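Side-chain contacts in hypothetical protein (Deinococcus radiodurans, PDB 1U5K), which is the DNA repair protein RecO, a zinc-binding protein probably involved in DNA repair and recombination by the RecF pathway: residues A[11-16]-A[114-119]; A[24-29]-A[33-38]; A[58-63]-A[69-74]. One frame throughout, in Å; residues are numbered along the deposited sequence.

All three contacts involve the five-stranded sheet of the N-terminal OB-fold domain. Contacts 2 and 3 are its two hairpins, 23-29 with 32-38 and 55-61 with 69-78. They follow each other along the chain, and their centres lie about 10 Å apart. Strands 32-38 and 69-78 are neighbours, so the hairpins join directly through backbone bonds of I37. Contact 1 ties strand 5-17 of this sheet to helix 110-125. Its centre is about 11 Å from that of contact 2 and about 18 Å from that of contact 3. Both hairpins are nested inside the loop that it closes. Two hairpins and strand 5-17 thus make one sheet, which contact 1 joins to helix 110-125.

Contact 1: A[11-16]-A[114-119]; sequences IVIRRR and DLFAAS
I11 and I13 on strand 11-16 meet F116 and A117 on helix 114-119. The contact is small, buried and purely apolar. The F116 ring reaches from the helix toward the strand, because its CG stands anti to the backbone N (chi1 176°). I11 meets the edge of this ring: its CG2 lies near the ring plane, 4.0 Å from F116 CE2. The other branch of I11 runs on past the ring to the helix surface. There I11 CD1 rests on A117 CB at 3.8 Å. I13 approaches the far end of the ring at a slant, with its CG2 3.7 Å from F116 CZ. The two isoleucine CG2 methyls therefore share the CE2 corner of one ring. The axes of the two short segments cross at 78° and come within 10.9 Å, and these four side chains span the approach. Within the helix, S119 OG donates to F116 O at 2.7 Å, in the carbonyl plane on a lone pair. I13 and R14 both face T26 in a classic beta bulge. Strand 23-29 pairs with this part of strand 5-17, while helix 86-102 packs on I13 through A96 and on F116 through A99.

Contact 2: A[24-29]-A[33-38]; sequences IVTLLT and KLKAIA
V25 and L27 pair with A36 and L34 through four backbone hydrogen bonds. Strands 24-29 and 33-38 form an antiparallel beta hairpin. V25 N donates to A36 O at 2.8 Å, and A36 N returns a bond to V25 O. L27 N donates to L34 O at 2.7 Å, and L34 N answers to L27 O. All four are fairly straight, with angles at the hydrogen from 156° to 168°. In each of these two pairs both N-H groups and both carbonyls are thus satisfied across the hairpin. The four carbonyls also receive CA-H...O contacts, such as T26 CA to L34 O at 3.3 Å.

I24, T26 and L28 share one face with K33, K35 and I37. I24 CG1 lies 3.9 Å from I37 CD1, and its other branch, CG2, touches K35 CE at 3.8 Å. An alanine at I24 would remove both branches and is likely to leave I37 CD1 without this neighbour and the K35 chain freer to move. T26 OG1 lies against K35 CG and CD, where the two side chains cross at a slant. Beside L28, the K33 chain points the same way, with K33 CG 3.6 Å from L28 CD2. The extended K33 chain ends in a salt bridge from NZ to D100 and a hydrogen bond to F103 O. T29 OG1 is hydrogen-bonded to G32 O, at the start of strand 32-38. On the other face, L27 CD1 and L34 CD2 approach loosely at 4.3 Å.

The hairpin lies inside the sheet. Strand 5-17 pairs with 23-29 through backbone bonds of I24, T26 and L28. Strand 69-78 flanks 32-38, where I37 bonds to A69 and V71 packs on A36 and A38.

Contact 3: A[58-63]-A[69-74]; sequences VQVYQG and ASVKQA
Y61 and K72 meet across an antiparallel beta hairpin that carries a classic beta bulge. K72 NZ sits over one face of the Y61 ring, 4.1 Å from its centroid and 28° off the normal, a cation-pi contact. The K72 chain crosses the tyrosine obliquely, and its CE packs on Y61 CB at 3.6 Å. With chi1 near 170° the Y61 ring swings away from its own backbone N, and two bends in the lysine chain bring NZ over it. On the same face of the hairpin as Y61, the side chains of Q59 and Q73 run side by side. Their amide planes are turned 45° apart.

The opposite face, made by V58, V60, V71 and A74, is apolar. V58 CG1 reaches A74 CB at 4.0 Å and also touches V71 CG1. V60 CG1 lies against V71 CG2. Separately, V60 CB also touches A69 CB.

The backbone sets these positions. Y61 and S70 exchange two hydrogen bonds, Y61 N to S70 O and S70 N to Y61 O. Q59 N donates to Q73 O at 3.0 Å. At the bulge K72 and Q73 both face Q59, and the pairing shifts by one residue between Q59 and V60. K72, the first of the two bulge residues, has its CB directed toward strand 58-61.

Farther out, strand 5-17 flanks strand 55-61, with T5 beside Q59 and Y61. Strand 32-38 borders the other side, where A36 and A38 touch V71. Q59 O marks the bulge: it accepts K72 N at 2.8 Å and, weakly, Q73 N at 3.5 Å.

Contact 1: A[11-16]-A[114-119]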
loop_
_atom_site.group_PDB
_atom_site.type_symbol
_atom_site.label_atom_id
_atom_site.label_comp_id
_atom_site.label_asym_id
_atom_site.label_seq_id
_atom_site.Cartn_x
_atom_site.Cartn_y
_atom_site.Cartn_z
ATOM N N ILE A 11 18.207 -12.434 1.802
ATOM C CA ILE A 11 16.853 -12.887 1.583
ATOM C C ILE A 11 16.092 -11.895 0.714
ATOM O O ILE A 11 16.023 -10.706 1.024
ATOM C CB ILE A 11 16.178 -13.023 2.960
ATOM C CG1 ILE A 11 16.879 -14.137 3.747
ATOM C CG2 ILE A 11 14.740 -13.445 2.725
ATOM C CD1 ILE A 11 16.494 -14.233 5.178
ATOM N N VAL A 12 15.448 -12.444 -0.306
ATOM C CA VAL A 12 14.653 -11.690 -1.258
ATOM C C VAL A 12 13.380 -11.286 -0.547
ATOM O O VAL A 12 12.649 -12.141 -0.066
ATOM C CB VAL A 12 14.272 -12.536 -2.484
ATOM C CG1 VAL A 12 13.426 -11.755 -3.465
ATOM C CG2 VAL A 12 15.496 -13.035 -3.173
ATOM N N ILE A 13 13.139 -9.988 -0.448
ATOM C CA ILE A 13 11.934 -9.451 0.170
ATOM C C ILE A 13 10.932 -8.818 -0.799
ATOM O O ILE A 13 9.775 -8.597 -0.436
ATOM C CB ILE A 13 12.260 -8.516 1.341
ATOM C CG1 ILE A 13 13.027 -7.271 0.898
ATOM C CG2 ILE A 13 12.968 -9.302 2.415
ATOM C CD1 ILE A 13 12.875 -6.072 1.803
ATOM N N ARG A 14 11.367 -8.545 -2.026
ATOM C CA ARG A 14 10.501 -8.012 -3.065
ATOM C C ARG A 14 11.075 -8.395 -4.427
ATOM O O ARG A 14 12.288 -8.349 -4.623
ATOM C CB ARG A 14 10.346 -6.489 -2.968
ATOM C CG ARG A 14 9.046 -5.988 -3.571
ATOM C CD ARG A 14 8.730 -4.498 -3.353
ATOM N NE ARG A 14 8.634 -4.139 -1.939
ATOM C CZ ARG A 14 9.578 -3.515 -1.251
ATOM N NH1 ARG A 14 10.701 -3.103 -1.830
ATOM N NH2 ARG A 14 9.394 -3.256 0.034
ATOM N N ARG A 15 10.180 -8.731 -5.352
ATOM C CA ARG A 15 10.501 -9.105 -6.731
ATOM C C ARG A 15 9.559 -8.333 -7.644
ATOM O O ARG A 15 8.345 -8.362 -7.442
ATOM C CB ARG A 15 10.337 -10.615 -6.896
ATOM C CG ARG A 15 10.269 -11.130 -8.316
ATOM C CD ARG A 15 10.017 -12.627 -8.401
ATOM N NE ARG A 15 9.847 -13.041 -9.796
ATOM C CZ ARG A 15 10.737 -13.736 -10.483
ATOM N NH1 ARG A 15 11.870 -14.103 -9.921
ATOM N NH2 ARG A 15 10.496 -14.078 -11.740
ATOM N N ARG A 16 10.127 -7.557 -8.560
ATOM C CA ARG A 16 9.410 -6.885 -9.635
ATOM C C ARG A 16 9.843 -7.462 -10.981
ATOM O O ARG A 16 11.029 -7.502 -11.299
ATOM C CB ARG A 16 9.672 -5.376 -9.585
ATOM C CG ARG A 16 9.078 -4.579 -10.745
ATOM C CD ARG A 16 7.549 -4.545 -10.741
ATOM N NE ARG A 16 7.093 -3.681 -9.658
ATOM C CZ ARG A 16 7.019 -2.361 -9.733
ATOM N NH1 ARG A 16 7.310 -1.726 -10.860
ATOM N NH2 ARG A 16 6.618 -1.664 -8.678
ATOM N N ASP A 114 19.951 -11.178 11.126
ATOM C CA ASP A 114 19.832 -12.479 11.784
ATOM C C ASP A 114 18.457 -12.680 12.418
ATOM O O ASP A 114 17.863 -13.760 12.343
ATOM C CB ASP A 114 20.865 -12.606 12.899
ATOM C CG ASP A 114 22.263 -12.861 12.376
ATOM O OD1 ASP A 114 22.426 -13.401 11.257
ATOM O OD2 ASP A 114 23.243 -12.541 13.071
ATOM N N LEU A 115 17.979 -11.626 13.069
ATOM C CA LEU A 115 16.641 -11.602 13.634
ATOM C C LEU A 115 15.572 -11.713 12.559
ATOM O O LEU A 115 14.563 -12.399 12.759
ATOM C CB LEU A 115 16.396 -10.325 14.424
ATOM C CG LEU A 115 15.753 -10.296 15.808
ATOM C CD1 LEU A 115 14.750 -9.162 15.837
ATOM C CD2 LEU A 115 15.153 -11.571 16.389
ATOM N N PHE A 116 15.735 -10.988 11.454
ATOM C CA PHE A 116 14.793 -11.137 10.344
ATOM C C PHE A 116 14.714 -12.567 9.791
ATOM O O PHE A 116 13.633 -13.128 9.594
ATOM C CB PHE A 116 15.104 -10.139 9.229
ATOM C CG PHE A 116 14.227 -10.309 8.036
ATOM C CD1 PHE A 116 12.920 -9.844 8.066
ATOM C CD2 PHE A 116 14.694 -10.941 6.909
ATOM C CE1 PHE A 116 12.088 -10.039 6.984
ATOM C CE2 PHE A 116 13.875 -11.126 5.825
ATOM C CZ PHE A 116 12.572 -10.680 5.861
ATOM N N ALA A 117 15.867 -13.169 9.534
ATOM C CA ALA A 117 15.936 -14.531 9.019
ATOM C C ALA A 117 15.246 -15.497 9.982
ATOM O O ALA A 117 14.462 -16.357 9.557
ATOM C CB ALA A 117 17.385 -14.939 8.763
ATOM N N ALA A 118 15.446 -15.288 11.281
ATOM C CA ALA A 118 14.827 -16.155 12.292
ATOM C C ALA A 118 13.313 -15.994 12.286
ATOM O O ALA A 118 12.577 -16.945 12.514
ATOM C CB ALA A 118 15.383 -15.847 13.680
ATOM N N SER A 119 12.843 -14.780 12.003
ATOM C CA SER A 119 11.419 -14.506 11.925
ATOM C C SER A 119 10.791 -15.332 10.821
ATOM O O SER A 119 9.719 -15.892 11.016
ATOM C CB SER A 119 11.127 -12.997 11.801
ATOM O OG SER A 119 11.156 -12.548 10.466
#

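Contact 2: A[24-29]-A[33-38]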
loop_
_atom_site.group_PDB
_atom_site.type_symbol
_atom_site.label_atom_id
_atom_site.label_comp_id
_atom_site.label_asym_id
_atom_site.label_seq_id
_atom_site.Cartn_x
_atom_site.Cartn_y
_atom_site.Cartn_z
ATOM N N ILE A 24 13.817 -7.126 -10.841
ATOM C CA ILE A 24 14.383 -6.204 -9.873
ATOM C C ILE A 24 14.043 -6.749 -8.486
ATOM O O ILE A 24 12.882 -6.975 -8.144
ATOM C CB ILE A 24 13.796 -4.799 -10.047
ATOM C CG1 ILE A 24 14.186 -4.175 -11.390
ATOM C CG2 ILE A 24 14.221 -3.917 -8.892
ATOM C CD1 ILE A 24 13.608 -2.786 -11.592
ATOM N N VAL A 25 15.075 -6.968 -7.683
ATOM C CA VAL A 25 14.874 -7.533 -6.360
ATOM C C VAL A 25 15.437 -6.633 -5.291
ATOM O O VAL A 25 16.422 -5.928 -5.488
ATOM C CB VAL A 25 15.503 -8.913 -6.179
ATOM C CG1 VAL A 25 14.634 -9.954 -6.842
ATOM C CG2 VAL A 25 16.935 -8.942 -6.671
ATOM N N THR A 26 14.757 -6.647 -4.151
ATOM C CA THR A 26 15.338 -6.088 -2.953
ATOM C C THR A 26 15.694 -7.250 -2.034
ATOM O O THR A 26 14.912 -8.180 -1.860
ATOM C CB THR A 26 14.361 -5.114 -2.326
ATOM O OG1 THR A 26 14.173 -4.011 -3.215
ATOM C CG2 THR A 26 14.958 -4.473 -1.086
ATOM N N LEU A 27 16.878 -7.172 -1.445
ATOM C CA LEU A 27 17.333 -8.173 -0.504
ATOM C C LEU A 27 17.662 -7.530 0.828
ATOM O O LEU A 27 18.194 -6.420 0.919
ATOM C CB LEU A 27 18.577 -8.894 -1.009
ATOM C CG LEU A 27 18.693 -9.513 -2.400
ATOM C CD1 LEU A 27 19.962 -10.343 -2.357
ATOM C CD2 LEU A 27 17.551 -10.386 -2.739
ATOM N N LEU A 28 17.355 -8.259 1.890
ATOM C CA LEU A 28 17.942 -7.945 3.179
ATOM C C LEU A 28 19.130 -8.874 3.395
ATOM O O LEU A 28 19.012 -10.085 3.238
ATOM C CB LEU A 28 16.888 -8.056 4.271
ATOM C CG LEU A 28 15.703 -7.108 4.129
ATOM C CD1 LEU A 28 14.803 -7.381 5.303
ATOM C CD2 LEU A 28 16.113 -5.653 4.017
ATOM N N THR A 29 20.262 -8.277 3.747
ATOM C CA THR A 29 21.547 -8.941 3.951
ATOM C C THR A 29 22.255 -8.490 5.225
ATOM O O THR A 29 21.963 -7.404 5.728
ATOM C CB THR A 29 22.516 -8.697 2.773
ATOM O OG1 THR A 29 23.216 -7.448 2.911
ATOM C CG2 THR A 29 21.759 -8.627 1.465
ATOM N N LYS A 33 20.581 -3.355 3.316
ATOM C CA LYS A 33 19.605 -3.556 2.261
ATOM C C LYS A 33 20.301 -3.472 0.908
ATOM O O LYS A 33 21.169 -2.617 0.756
ATOM C CB LYS A 33 18.565 -2.445 2.318
ATOM C CG LYS A 33 17.582 -2.425 3.482
ATOM C CD LYS A 33 16.618 -1.268 3.193
ATOM C CE LYS A 33 15.966 -0.694 4.419
ATOM N NZ LYS A 33 14.634 -0.069 4.126
ATOM N N LEU A 34 19.867 -4.266 -0.070
ATOM C CA LEU A 34 20.438 -4.299 -1.406
ATOM C C LEU A 34 19.322 -4.364 -2.445
ATOM O O LEU A 34 18.461 -5.230 -2.366
ATOM C CB LEU A 34 21.352 -5.520 -1.574
ATOM C CG LEU A 34 21.955 -5.832 -2.947
ATOM C CD1 LEU A 34 22.818 -4.691 -3.455
ATOM C CD2 LEU A 34 22.758 -7.118 -2.865
ATOM N N LYS A 35 19.340 -3.434 -3.393
ATOM C CA LYS A 35 18.488 -3.446 -4.575
ATOM C C LYS A 35 19.345 -3.753 -5.799
ATOM O O LYS A 35 20.428 -3.201 -5.960
ATOM C CB LYS A 35 17.764 -2.108 -4.728
ATOM C CG LYS A 35 16.613 -2.128 -5.730
ATOM C CD LYS A 35 15.578 -1.038 -5.458
ATOM C CE LYS A 35 14.646 -0.825 -6.644
ATOM N NZ LYS A 35 13.880 0.456 -6.619
ATOM N N ALA A 36 18.881 -4.671 -6.637
ATOM C CA ALA A 36 19.604 -5.072 -7.830
ATOM C C ALA A 36 18.650 -5.603 -8.897
ATOM O O ALA A 36 17.517 -5.981 -8.604
ATOM C CB ALA A 36 20.613 -6.142 -7.488
ATOM N N ILE A 37 19.129 -5.640 -10.135
ATOM C CA ILE A 37 18.363 -6.035 -11.312
ATOM C C ILE A 37 19.040 -7.215 -12.002
ATOM O O ILE A 37 20.243 -7.161 -12.246
ATOM C CB ILE A 37 18.213 -4.846 -12.286
ATOM C CG1 ILE A 37 17.424 -5.254 -13.533
ATOM C CG2 ILE A 37 19.561 -4.282 -12.746
ATOM C CD1 ILE A 37 16.855 -4.052 -14.277
ATOM N N ALA A 38 18.289 -8.274 -12.283
ATOM C CA ALA A 38 18.741 -9.375 -13.119
ATOM C C ALA A 38 18.182 -9.140 -14.521
ATOM O O ALA A 38 16.982 -9.300 -14.768
ATOM C CB ALA A 38 18.296 -10.717 -12.549
#

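Contact 3: A[58-63]-A[69-74]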
loop_
_atom_site.group_PDB
_atom_site.type_symbol
_atom_site.label_atom_id
_atom_site.label_comp_id
_atom_site.label_asym_id
_atom_site.label_seq_id
_atom_site.Cartn_x
_atom_site.Cartn_y
_atom_site.Cartn_z
ATOM N N VAL A 58 24.535 -13.976 -4.339
ATOM C CA VAL A 58 24.541 -13.253 -5.599
ATOM C C VAL A 58 25.892 -12.583 -5.791
ATOM O O VAL A 58 26.477 -12.054 -4.851
ATOM C CB VAL A 58 23.477 -12.136 -5.686
ATOM C CG1 VAL A 58 22.084 -12.727 -5.836
ATOM C CG2 VAL A 58 23.527 -11.175 -4.510
ATOM N N GLN A 59 26.371 -12.625 -7.028
ATOM C CA GLN A 59 27.468 -11.774 -7.452
ATOM C C GLN A 59 26.866 -10.566 -8.150
ATOM O O GLN A 59 26.154 -10.687 -9.139
ATOM C CB GLN A 59 28.401 -12.541 -8.387
ATOM C CG GLN A 59 29.606 -11.744 -8.837
ATOM C CD GLN A 59 30.579 -12.617 -9.590
ATOM O OE1 GLN A 59 31.491 -13.170 -8.979
ATOM N NE2 GLN A 59 30.353 -12.799 -10.885
ATOM N N VAL A 60 27.186 -9.383 -7.649
ATOM C CA VAL A 60 26.617 -8.169 -8.219
ATOM C C VAL A 60 27.700 -7.222 -8.711
ATOM O O VAL A 60 28.773 -7.110 -8.112
ATOM C CB VAL A 60 25.722 -7.368 -7.240
ATOM C CG1 VAL A 60 24.382 -8.052 -7.094
ATOM C CG2 VAL A 60 26.394 -7.143 -5.910
ATOM N N TYR A 61 27.362 -6.510 -9.779
ATOM C CA TYR A 61 28.249 -5.520 -10.381
ATOM C C TYR A 61 27.642 -4.130 -10.236
ATOM O O TYR A 61 26.524 -3.906 -10.689
ATOM C CB TYR A 61 28.403 -5.845 -11.866
ATOM C CG TYR A 61 29.103 -4.774 -12.668
ATOM C CD1 TYR A 61 30.491 -4.664 -12.634
ATOM C CD2 TYR A 61 28.395 -3.910 -13.496
ATOM C CE1 TYR A 61 31.155 -3.705 -13.397
ATOM C CE2 TYR A 61 29.039 -2.942 -14.241
ATOM C CZ TYR A 61 30.428 -2.824 -14.164
ATOM O OH TYR A 61 31.131 -1.880 -14.885
ATOM N N GLN A 62 28.373 -3.207 -9.621
ATOM C CA GLN A 62 28.002 -1.799 -9.603
ATOM C C GLN A 62 28.843 -1.024 -10.619
ATOM O O GLN A 62 30.041 -0.792 -10.412
ATOM C CB GLN A 62 28.195 -1.185 -8.215
ATOM C CG GLN A 62 27.817 0.291 -8.140
ATOM C CD GLN A 62 26.358 0.525 -8.483
ATOM O OE1 GLN A 62 25.486 0.034 -7.770
ATOM N NE2 GLN A 62 26.084 1.221 -9.582
ATOM N N GLY A 63 28.181 -0.641 -11.705
ATOM C CA GLY A 63 28.730 0.263 -12.695
ATOM C C GLY A 63 29.229 1.563 -12.093
ATOM O O GLY A 63 28.883 1.919 -10.964
ATOM N N ALA A 69 22.701 -1.821 -9.015
ATOM C CA ALA A 69 23.588 -2.968 -9.150
ATOM C C ALA A 69 22.918 -4.046 -9.991
ATOM O O ALA A 69 21.707 -4.255 -9.921
ATOM C CB ALA A 69 23.979 -3.523 -7.793
ATOM N N SER A 70 23.728 -4.729 -10.792
ATOM C CA SER A 70 23.221 -5.728 -11.713
ATOM C C SER A 70 23.658 -7.099 -11.204
ATOM O O SER A 70 24.763 -7.233 -10.696
ATOM C CB SER A 70 23.693 -5.388 -13.131
ATOM O OG SER A 70 24.535 -6.408 -13.623
ATOM N N VAL A 71 22.778 -8.095 -11.277
ATOM C CA VAL A 71 23.046 -9.438 -10.775
ATOM C C VAL A 71 23.691 -10.233 -11.900
ATOM O O VAL A 71 23.127 -10.329 -12.986
ATOM C CB VAL A 71 21.768 -10.198 -10.343
ATOM C CG1 VAL A 71 22.099 -11.626 -9.930
ATOM C CG2 VAL A 71 21.060 -9.488 -9.213
ATOM N N LYS A 72 24.878 -10.776 -11.640
ATOM C CA LYS A 72 25.628 -11.522 -12.643
ATOM C C LYS A 72 25.433 -13.017 -12.406
ATOM O O LYS A 72 25.329 -13.792 -13.356
ATOM C CB LYS A 72 27.102 -11.097 -12.626
ATOM C CG LYS A 72 27.327 -9.657 -13.108
ATOM C CD LYS A 72 28.465 -9.503 -14.140
ATOM C CE LYS A 72 28.681 -8.087 -14.715
ATOM N NZ LYS A 72 30.085 -7.577 -14.945
ATOM N N GLN A 73 25.403 -13.427 -11.143
ATOM C CA GLN A 73 25.096 -14.810 -10.786
ATOM C C GLN A 73 24.241 -14.873 -9.522
ATOM O O GLN A 73 24.272 -13.992 -8.667
ATOM C CB GLN A 73 26.377 -15.611 -10.550
ATOM C CG GLN A 73 27.237 -15.862 -11.777
ATOM C CD GLN A 73 28.630 -16.324 -11.399
ATOM O OE1 GLN A 73 28.814 -16.910 -10.333
ATOM N NE2 GLN A 73 29.610 -16.071 -12.260
ATOM N N ALA A 74 23.477 -15.951 -9.401
ATOM C CA ALA A 74 22.631 -16.149 -8.232
ATOM C C ALA A 74 22.550 -17.638 -7.938
ATOM O O ALA A 74 22.330 -18.443 -8.839
ATOM C CB ALA A 74 21.250 -15.564 -8.477
#